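Local coordinates for protein inorganic pyrophosphatase (Coxiella burnetii, PDB 3TR4) that probably hydrolyses inorganic pyrophosphate to two phosphate ions with the help of bound divalent metal ions, working as a homohexamer, at residues Lys12-Phe17 against Lys165-Ser170; Tyr32-Asp35 against Phe40-Val43; Pro111-Lys114 against Tyr119-Ile122; Leu131-Ile136 against Lys155-Lys160. One frame throughout, in Å; residues are numbered along the deposited sequence.

Overall arrangement
Contact 1 closes the longest loop: residues 12-17, leading into strand 16-23, meet helix 160-175 near the C terminus, and the other three contacts fall within that span, one after another and without crossing. Contact 2 closes a short hairpin between strands 30-35 and 40-46, near the bound manganese and apart from the other three. Contact 3 gathers the connection between strand 106-111 and helix 130-142. Contact 4 then sets that helix against strand 152-159, which runs on directly into the helix of contact 1. Contacts 1 and 4 also meet through a salt bridge between Asp15 and Lys160, while Val112 of contact 3 packs against Asp15 and Asp16.

Contact 1 (Lys12-Phe17 against Lys165-Ser170); sequences KGIDDF and KEFEAS
Phe167 reaches from helix 160-175 toward Gly13, Ile14 and Phe17. In the aromatic part of the contact, the rings of Phe17 and Phe167 slant against each other, centroids 5.0 Å apart and planes at 45°, and CD1 of Phe167 lies over one face of the Phe17 ring. The Phe167 CZ atom also meets Phe17 CB at 3.7 Å. Aliphatic packing comes from Ile14: its CG1 branch is trans to the backbone N (chi1 -159°), which swings CD1 to 3.8 Å from Phe167 CB. Phe167 CE2 packs on the backbone of the loop, 3.9 Å from Gly13 C.

A type I turn from Gly13 to Asp16, combined with a classic beta bulge, leads into strand 16-23 of the pyrophosphatase barrel. Asp16 O accepts from Lys12 N at 3.0 Å and, less closely, from Gly13 N at 3.3 Å. Glycine suits the bulge, since its phi of 172° is hard for other residues to adopt.

Polar bonds lie beside this apolar patch. Ser170 OG donates to Phe167 O at 2.8 Å within the helix, and Asp16 OD2 forms a salt bridge with Arg88 on strand 86-99.

Contact 2 (Tyr32-Asp35 against Phe40-Val43); sequences YEYD and FLTV
The Tyr32 side chain crosses that of Leu41 at about a right angle, and several of its atoms in turn meet a neighbour. CB packs 3.8 Å from Leu41 CG, and the start of the ring has Leu41 CD2 over one face. At the ring edge, CD1 comes 3.5 Å from Thr42 O, which lies near the ring plane. CE1 then touches Val43 CG2 at 4.0 Å, and at the tip OH bonds to Gln82 N of a second subunit. A tyrosine suits this place because its ring packs on aliphatic groups while its hydroxyl reaches the subunit interface.

The hairpin itself is antiparallel, with Glu33-Thr42 and Asp35-Phe40 as hydrogen-bonded pairs. In the latter, Asp35 N to Phe40 O is short at 2.7 Å, and the return bond from Phe40 N to Asp35 O is 3.2 Å. Glu33 O is gripped twice, by Thr42 N and by Thr42 OG1, each at 2.7 Å but from opposite faces of the carbonyl plane. Threonine can do this because chi1 of 63° holds OG1 between its own backbone N and carbonyl carbon. A water donates to both Thr42 OG1 and Glu33 OE1, the latter at 2.9 Å.

The hairpin carries Lys31 and Arg45, which probably bind substrate, and the Glu33 side chain is about 7 Å from the bound manganese. Pro83 of the same chain packs on Tyr32 and Leu41, and Glu22 on strand 16-23 accepts from Tyr34 N. Phe40 meets Tyr34 of a second subunit, and Tyr34 meets Phe40 of a third, which places this hairpin at the interfaces of the hexamer.

Contact 3 (Pro111-Lys114 against Tyr119-Ile122); sequences PVVK and YEAI
Two pairs of side chains, Pro111 with Tyr119 and Val113 with Glu120, join the limbs of this loop, and in both the partners meet at a slant. The pyrrolidine ring of Pro111 presents its CD to Tyr119 CD2 at 3.9 Å. A chi1 of -72° carries the tyrosine ring toward Pro111, and an uncommon chi2 near 0° sets the turn of the ring. A compact, rigid proline suits a place beside a broad aromatic ring, which also packs on Pro78.

Val113 aims its CB at the opposite limb, and both its methyls take part. CG1 lies 4.0 Å from Glu120 CG and equally far from CD, while CG2 comes to 4.2 Å from the same CG. Glu120 is extended, so the stem and the near side of the carboxylate lie along valine, at an exposed position.

Tyr119 also opens a type I turn, closed by Ile122 N donating to Tyr119 O at 2.9 Å. Arg90, on strand 86-99, bonds to Ile122 O and more weakly to Pro111 O and Tyr119 O. The arrangement is plain loop packing away from the metal and substrate sites: a folded-back connection between strand 106-111 of the barrel and helix 130-142, with a type I beta turn part-way along.

Contact 4 (Leu131-Ile136 against Lys155-Lys160); sequences LLLDAI and KGWEDK
The indole nitrogen of Trp157 comes within 3.7 Å of Leu133 O, yet the polar link between them runs through a third residue. Ser137, one turn further along the helix, donates from OG to Leu133 O and accepts a weak hydrogen bond at the same OG from Trp157 NE1. The contact is a helix-on-sheet packing, in which helix 130-142 rests against strand 152-159 at one side of the pyrophosphatase beta barrel.

Most of the contact is apolar. Leu133 CD2 makes a CH-pi contact over one face of the indole, 4.1 Å from the centroid of the six-membered ring and 14° off its normal. Its CB adds a contact at 3.9 Å to Trp157 NE1. Leucine suits the site because one methyl of its branched end can sit over the flat ring, and tryptophan because it bridges the distance from strand to helix, its CG trans to the carbonyl carbon (chi1 -63°). Leu108 on strand 106-111 packs against both residues.

The strand bulges just before the tryptophan, where Lys155 and Gly156 both face Lys96 on strand 86-99. At the backbone angles of Gly156 a CB would collide with the carbonyl oxygen of Lys155, which explains the glycine. Further on, Asp159 is the N-cap of helix 160-175, its OD1 accepting from Ala162 N. At the rim of the indole, near the ring plane, Ile136 CG2 meets Trp157 CH2 at 3.8 Å.

Contact 1 (Lys12-Phe17 against Lys165-Ser170)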
# COMPACT_ATOMS: atom_id res chain seq x y z
N LYS B 12 18.71 7.92 -28.30
CA LYS B 12 18.76 8.26 -29.72
C LYS B 12 18.42 9.71 -30.02
O LYS B 12 19.04 10.34 -30.88
CB LYS B 12 17.87 7.31 -30.53
CG LYS B 12 18.34 5.87 -30.51
CD LYS B 12 17.41 4.94 -31.26
CE LYS B 12 17.99 3.53 -31.32
NZ LYS B 12 17.08 2.56 -32.00
N GLY B 13 17.42 10.25 -29.32
CA GLY B 13 16.98 11.61 -29.58
C GLY B 13 15.72 11.98 -28.82
O GLY B 13 15.27 11.22 -27.96
N ILE B 14 15.15 13.13 -29.15
CA ILE B 14 14.03 13.69 -28.39
C ILE B 14 12.78 12.82 -28.44
O ILE B 14 11.89 12.95 -27.59
CB ILE B 14 13.70 15.12 -28.88
CG1 ILE B 14 12.93 15.89 -27.80
CG2 ILE B 14 12.94 15.08 -30.20
CD1 ILE B 14 13.69 16.05 -26.49
N ASP B 15 12.70 11.93 -29.43
CA ASP B 15 11.56 11.04 -29.58
C ASP B 15 11.84 9.65 -29.02
O ASP B 15 10.99 8.76 -29.08
CB ASP B 15 11.14 10.91 -31.04
CG ASP B 15 10.42 12.14 -31.55
OD1 ASP B 15 11.01 12.88 -32.37
OD2 ASP B 15 9.27 12.37 -31.12
N ASP B 16 13.04 9.46 -28.49
CA ASP B 16 13.43 8.16 -27.96
C ASP B 16 14.72 8.27 -27.16
O ASP B 16 15.80 7.95 -27.66
CB ASP B 16 13.60 7.15 -29.09
CG ASP B 16 14.07 5.80 -28.60
OD1 ASP B 16 13.95 5.52 -27.39
OD2 ASP B 16 14.57 5.00 -29.43
N PHE B 17 14.60 8.74 -25.92
CA PHE B 17 15.77 8.87 -25.07
C PHE B 17 15.61 8.13 -23.75
O PHE B 17 14.51 7.70 -23.39
CB PHE B 17 16.15 10.35 -24.87
CG PHE B 17 15.10 11.18 -24.19
CD1 PHE B 17 14.08 11.78 -24.92
CD2 PHE B 17 15.15 11.41 -22.82
CE1 PHE B 17 13.13 12.57 -24.30
CE2 PHE B 17 14.20 12.20 -22.19
CZ PHE B 17 13.19 12.78 -22.93
N LYS B 165 15.85 21.45 -28.05
CA LYS B 165 16.98 22.36 -27.92
C LYS B 165 17.74 22.11 -26.62
O LYS B 165 18.94 21.89 -26.63
CB LYS B 165 16.52 23.82 -27.97
CG LYS B 165 16.12 24.29 -29.35
CD LYS B 165 15.73 25.76 -29.32
CE LYS B 165 16.83 26.61 -28.71
NZ LYS B 165 16.45 28.05 -28.63
N GLU B 166 17.01 22.14 -25.50
CA GLU B 166 17.61 21.95 -24.19
C GLU B 166 18.25 20.57 -24.07
O GLU B 166 19.33 20.42 -23.50
CB GLU B 166 16.55 22.14 -23.10
CG GLU B 166 17.09 21.95 -21.69
CD GLU B 166 18.07 23.04 -21.30
OE1 GLU B 166 17.94 24.17 -21.81
OE2 GLU B 166 18.98 22.77 -20.48
N PHE B 167 17.57 19.57 -24.62
CA PHE B 167 18.06 18.20 -24.62
C PHE B 167 19.41 18.10 -25.33
O PHE B 167 20.37 17.57 -24.79
CB PHE B 167 17.02 17.28 -25.27
CG PHE B 167 17.49 15.86 -25.47
CD1 PHE B 167 17.47 14.95 -24.42
CD2 PHE B 167 17.92 15.42 -26.71
CE1 PHE B 167 17.89 13.64 -24.60
CE2 PHE B 167 18.34 14.11 -26.90
CZ PHE B 167 18.32 13.22 -25.84
N GLU B 168 19.47 18.64 -26.54
CA GLU B 168 20.69 18.57 -27.33
C GLU B 168 21.84 19.38 -26.72
O GLU B 168 23.00 18.95 -26.78
CB GLU B 168 20.42 19.01 -28.77
CG GLU B 168 19.58 18.01 -29.55
CD GLU B 168 19.18 18.51 -30.92
OE1 GLU B 168 19.15 19.74 -31.12
OE2 GLU B 168 18.90 17.67 -31.80
N ALA B 169 21.52 20.53 -26.14
CA ALA B 169 22.54 21.35 -25.50
C ALA B 169 23.12 20.68 -24.25
O ALA B 169 24.32 20.75 -24.00
CB ALA B 169 21.97 22.73 -25.15
N SER B 170 22.26 20.03 -23.48
CA SER B 170 22.71 19.34 -22.27
C SER B 170 23.60 18.15 -22.62
O SER B 170 24.43 17.73 -21.82
CB SER B 170 21.52 18.90 -21.41
OG SER B 170 20.84 17.81 -22.01

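Contact 2 (Tyr32-Asp35 against Phe40-Val43)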
# COMPACT_ATOMS: atom_id res chain seq x y z
N TYR B 32 14.86 10.20 -3.90
CA TYR B 32 16.08 9.46 -4.21
C TYR B 32 16.86 10.16 -5.31
O TYR B 32 16.31 10.92 -6.10
CB TYR B 32 15.74 8.03 -4.65
CG TYR B 32 15.04 7.21 -3.59
CD1 TYR B 32 15.70 6.82 -2.43
CD2 TYR B 32 13.73 6.80 -3.76
CE1 TYR B 32 15.06 6.06 -1.46
CE2 TYR B 32 13.08 6.04 -2.80
CZ TYR B 32 13.75 5.67 -1.66
OH TYR B 32 13.12 4.92 -0.70
N GLU B 33 18.16 9.88 -5.35
CA GLU B 33 19.03 10.33 -6.44
C GLU B 33 19.91 9.16 -6.84
O GLU B 33 20.41 8.44 -5.98
CB GLU B 33 19.91 11.49 -5.99
CG GLU B 33 19.31 12.87 -6.23
CD GLU B 33 20.29 13.99 -5.90
OE1 GLU B 33 21.15 13.79 -5.01
OE2 GLU B 33 20.20 15.07 -6.53
N TYR B 34 20.10 8.96 -8.13
CA TYR B 34 20.99 7.89 -8.57
C TYR B 34 22.44 8.35 -8.57
O TYR B 34 22.77 9.40 -9.14
CB TYR B 34 20.59 7.34 -9.94
CG TYR B 34 21.44 6.15 -10.34
CD1 TYR B 34 21.17 4.88 -9.85
CD2 TYR B 34 22.54 6.31 -11.18
CE1 TYR B 34 21.96 3.80 -10.20
CE2 TYR B 34 23.33 5.24 -11.53
CZ TYR B 34 23.03 3.98 -11.04
OH TYR B 34 23.82 2.91 -11.39
N ASP B 35 23.30 7.58 -7.93
CA ASP B 35 24.72 7.90 -7.85
C ASP B 35 25.50 7.05 -8.84
O ASP B 35 25.74 5.87 -8.60
CB ASP B 35 25.23 7.69 -6.42
CG ASP B 35 26.57 8.35 -6.18
OD1 ASP B 35 27.39 8.40 -7.12
OD2 ASP B 35 26.81 8.83 -5.04
N PHE B 40 24.68 3.27 -7.05
CA PHE B 40 23.61 3.06 -6.09
C PHE B 40 22.56 4.14 -6.20
O PHE B 40 22.88 5.31 -6.44
CB PHE B 40 24.16 3.09 -4.66
CG PHE B 40 24.60 1.75 -4.14
CD1 PHE B 40 25.91 1.33 -4.31
CD2 PHE B 40 23.71 0.92 -3.49
CE1 PHE B 40 26.32 0.10 -3.83
CE2 PHE B 40 24.11 -0.31 -3.01
CZ PHE B 40 25.42 -0.72 -3.18
N LEU B 41 21.30 3.76 -6.03
CA LEU B 41 20.27 4.74 -5.76
C LEU B 41 20.55 5.22 -4.34
O LEU B 41 20.87 4.41 -3.46
CB LEU B 41 18.89 4.10 -5.86
CG LEU B 41 17.66 5.00 -5.98
CD1 LEU B 41 17.70 5.81 -7.27
CD2 LEU B 41 16.40 4.15 -5.94
N THR B 42 20.46 6.52 -4.11
CA THR B 42 20.78 7.09 -2.81
C THR B 42 19.63 7.94 -2.30
O THR B 42 18.80 8.40 -3.08
CB THR B 42 22.03 7.99 -2.87
OG1 THR B 42 21.78 9.10 -3.74
CG2 THR B 42 23.24 7.20 -3.39
N VAL B 43 19.59 8.15 -0.99
CA VAL B 43 18.61 9.07 -0.42
C VAL B 43 19.12 10.50 -0.60
O VAL B 43 20.24 10.82 -0.19
CB VAL B 43 18.36 8.79 1.07
CG1 VAL B 43 17.63 9.96 1.72
CG2 VAL B 43 17.58 7.50 1.24
O HOH W 1 22.66 12.18 -3.18

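Contact 3 (Pro111-Lys114 against Tyr119-Ile122)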
# COMPACT_ATOMS: atom_id res chain seq x y z
N PRO B 111 6.07 7.49 -22.20
CA PRO B 111 6.83 6.34 -22.71
C PRO B 111 6.74 6.28 -24.23
O PRO B 111 5.78 6.80 -24.80
CB PRO B 111 6.10 5.14 -22.10
CG PRO B 111 5.35 5.69 -20.92
CD PRO B 111 4.94 7.07 -21.34
N VAL B 112 7.73 5.67 -24.88
CA VAL B 112 7.65 5.45 -26.32
C VAL B 112 6.40 4.61 -26.61
O VAL B 112 5.92 3.90 -25.73
CB VAL B 112 8.90 4.75 -26.89
CG1 VAL B 112 10.12 5.67 -26.76
CG2 VAL B 112 9.14 3.42 -26.20
N VAL B 113 5.88 4.71 -27.82
CA VAL B 113 4.64 4.02 -28.17
C VAL B 113 4.71 2.52 -27.92
O VAL B 113 3.77 1.92 -27.40
CB VAL B 113 4.24 4.28 -29.64
CG1 VAL B 113 3.02 3.46 -30.01
CG2 VAL B 113 3.99 5.77 -29.86
N LYS B 114 5.84 1.91 -28.28
CA LYS B 114 6.06 0.49 -28.05
C LYS B 114 5.78 0.08 -26.61
O LYS B 114 5.25 -1.00 -26.35
CB LYS B 114 7.51 0.12 -28.41
CG LYS B 114 7.97 -1.21 -27.83
CD LYS B 114 9.46 -1.41 -28.03
CE LYS B 114 9.84 -1.31 -29.51
NZ LYS B 114 11.30 -1.47 -29.73
N TYR B 119 -0.99 5.78 -24.91
CA TYR B 119 -0.63 7.19 -25.01
C TYR B 119 -0.22 7.59 -26.42
O TYR B 119 0.30 8.68 -26.64
CB TYR B 119 0.51 7.54 -24.05
CG TYR B 119 0.13 7.56 -22.58
CD1 TYR B 119 -1.16 7.30 -22.16
CD2 TYR B 119 1.09 7.87 -21.62
CE1 TYR B 119 -1.49 7.33 -20.81
CE2 TYR B 119 0.77 7.90 -20.28
CZ TYR B 119 -0.52 7.63 -19.88
OH TYR B 119 -0.82 7.67 -18.54
N GLU B 120 -0.45 6.69 -27.38
CA GLU B 120 -0.04 6.93 -28.75
C GLU B 120 -0.57 8.24 -29.31
O GLU B 120 0.11 8.92 -30.09
CB GLU B 120 -0.47 5.77 -29.65
CG GLU B 120 -0.01 5.91 -31.09
CD GLU B 120 -0.26 4.66 -31.90
OE1 GLU B 120 -1.13 3.86 -31.51
OE2 GLU B 120 0.42 4.48 -32.94
N ALA B 121 -1.79 8.61 -28.92
CA ALA B 121 -2.41 9.82 -29.42
C ALA B 121 -1.85 11.09 -28.77
O ALA B 121 -2.05 12.19 -29.28
CB ALA B 121 -3.93 9.76 -29.24
N ILE B 122 -1.14 10.93 -27.66
CA ILE B 122 -0.53 12.07 -26.98
C ILE B 122 0.78 12.46 -27.66
O ILE B 122 1.77 11.74 -27.58
CB ILE B 122 -0.25 11.77 -25.49
CG1 ILE B 122 -1.50 11.22 -24.80
CG2 ILE B 122 0.25 13.02 -24.78
CD1 ILE B 122 -2.69 12.14 -24.88

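Contact 4 (Leu131-Ile136 against Lys155-Lys160)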
# COMPACT_ATOMS: atom_id res chain seq x y z
N LEU B 131 -5.56 20.74 -16.58
CA LEU B 131 -5.69 20.56 -15.14
C LEU B 131 -4.48 19.81 -14.58
O LEU B 131 -4.01 20.11 -13.48
CB LEU B 131 -6.99 19.84 -14.80
CG LEU B 131 -7.34 19.78 -13.31
CD1 LEU B 131 -7.29 21.16 -12.68
CD2 LEU B 131 -8.71 19.15 -13.11
N LEU B 132 -3.97 18.85 -15.33
CA LEU B 132 -2.81 18.08 -14.90
C LEU B 132 -1.54 18.94 -14.96
O LEU B 132 -0.71 18.90 -14.05
CB LEU B 132 -2.63 16.83 -15.76
CG LEU B 132 -1.41 15.97 -15.41
CD1 LEU B 132 -1.37 15.67 -13.92
CD2 LEU B 132 -1.42 14.68 -16.22
N LEU B 133 -1.41 19.70 -16.04
CA LEU B 133 -0.28 20.61 -16.19
C LEU B 133 -0.29 21.66 -15.08
O LEU B 133 0.76 22.05 -14.58
CB LEU B 133 -0.31 21.30 -17.57
CG LEU B 133 -0.20 20.40 -18.80
CD1 LEU B 133 -0.22 21.23 -20.07
CD2 LEU B 133 1.06 19.54 -18.74
N ASP B 134 -1.48 22.12 -14.71
CA ASP B 134 -1.61 23.08 -13.63
C ASP B 134 -1.20 22.47 -12.30
O ASP B 134 -0.53 23.10 -11.49
CB ASP B 134 -3.04 23.63 -13.55
CG ASP B 134 -3.36 24.58 -14.68
OD1 ASP B 134 -2.42 25.04 -15.37
OD2 ASP B 134 -4.56 24.88 -14.89
N ALA B 135 -1.61 21.22 -12.08
CA ALA B 135 -1.23 20.49 -10.88
C ALA B 135 0.29 20.30 -10.81
O ALA B 135 0.88 20.42 -9.74
CB ALA B 135 -1.93 19.14 -10.84
N ILE B 136 0.90 20.01 -11.95
CA ILE B 136 2.34 19.81 -12.00
C ILE B 136 3.09 21.11 -11.72
O ILE B 136 4.03 21.12 -10.91
CB ILE B 136 2.79 19.24 -13.36
CG1 ILE B 136 2.24 17.82 -13.54
CG2 ILE B 136 4.32 19.24 -13.46
CD1 ILE B 136 2.47 17.24 -14.91
N LYS B 155 8.02 29.30 -14.69
CA LYS B 155 7.78 30.36 -15.66
C LYS B 155 6.65 30.01 -16.64
O LYS B 155 5.87 30.88 -17.04
CB LYS B 155 9.06 30.67 -16.43
CG LYS B 155 10.26 30.96 -15.54
CD LYS B 155 10.00 32.14 -14.63
CE LYS B 155 11.18 32.41 -13.71
NZ LYS B 155 12.42 32.75 -14.46
N GLY B 156 6.57 28.74 -17.03
CA GLY B 156 5.56 28.30 -17.97
C GLY B 156 5.96 27.05 -18.72
O GLY B 156 7.01 26.46 -18.46
N TRP B 157 5.12 26.63 -19.65
CA TRP B 157 5.39 25.47 -20.49
C TRP B 157 5.83 25.89 -21.89
O TRP B 157 5.21 26.77 -22.50
CB TRP B 157 4.15 24.58 -20.58
CG TRP B 157 3.73 24.02 -19.27
CD1 TRP B 157 2.84 24.57 -18.39
CD2 TRP B 157 4.17 22.79 -18.68
NE1 TRP B 157 2.70 23.76 -17.29
CE2 TRP B 157 3.51 22.66 -17.44
CE3 TRP B 157 5.06 21.79 -19.08
CZ2 TRP B 157 3.71 21.57 -16.60
CZ3 TRP B 157 5.26 20.71 -18.25
CH2 TRP B 157 4.59 20.61 -17.02
N GLU B 158 6.88 25.26 -22.40
CA GLU B 158 7.30 25.46 -23.78
C GLU B 158 7.12 24.17 -24.57
O GLU B 158 6.90 23.11 -23.99
CB GLU B 158 8.76 25.92 -23.85
CG GLU B 158 9.05 27.22 -23.12
CD GLU B 158 8.50 28.44 -23.84
OE1 GLU B 158 9.31 29.30 -24.24
OE2 GLU B 158 7.26 28.55 -23.99
N ASP B 159 7.24 24.26 -25.89
CA ASP B 159 6.88 23.15 -26.77
C ASP B 159 7.99 22.12 -26.99
O ASP B 159 9.11 22.27 -26.48
CB ASP B 159 6.36 23.67 -28.11
CG ASP B 159 7.39 24.51 -28.86
OD1 ASP B 159 8.60 24.23 -28.73
OD2 ASP B 159 6.98 25.44 -29.59
N LYS B 160 7.67 21.09 -27.76
CA LYS B 160 8.59 19.99 -28.04
C LYS B 160 9.91 20.47 -28.64
O LYS B 160 10.97 19.95 -28.30
CB LYS B 160 7.91 18.97 -28.96
CG LYS B 160 8.72 17.71 -29.26
CD LYS B 160 7.92 16.81 -30.19
CE LYS B 160 8.77 15.70 -30.79
NZ LYS B 160 9.34 14.82 -29.73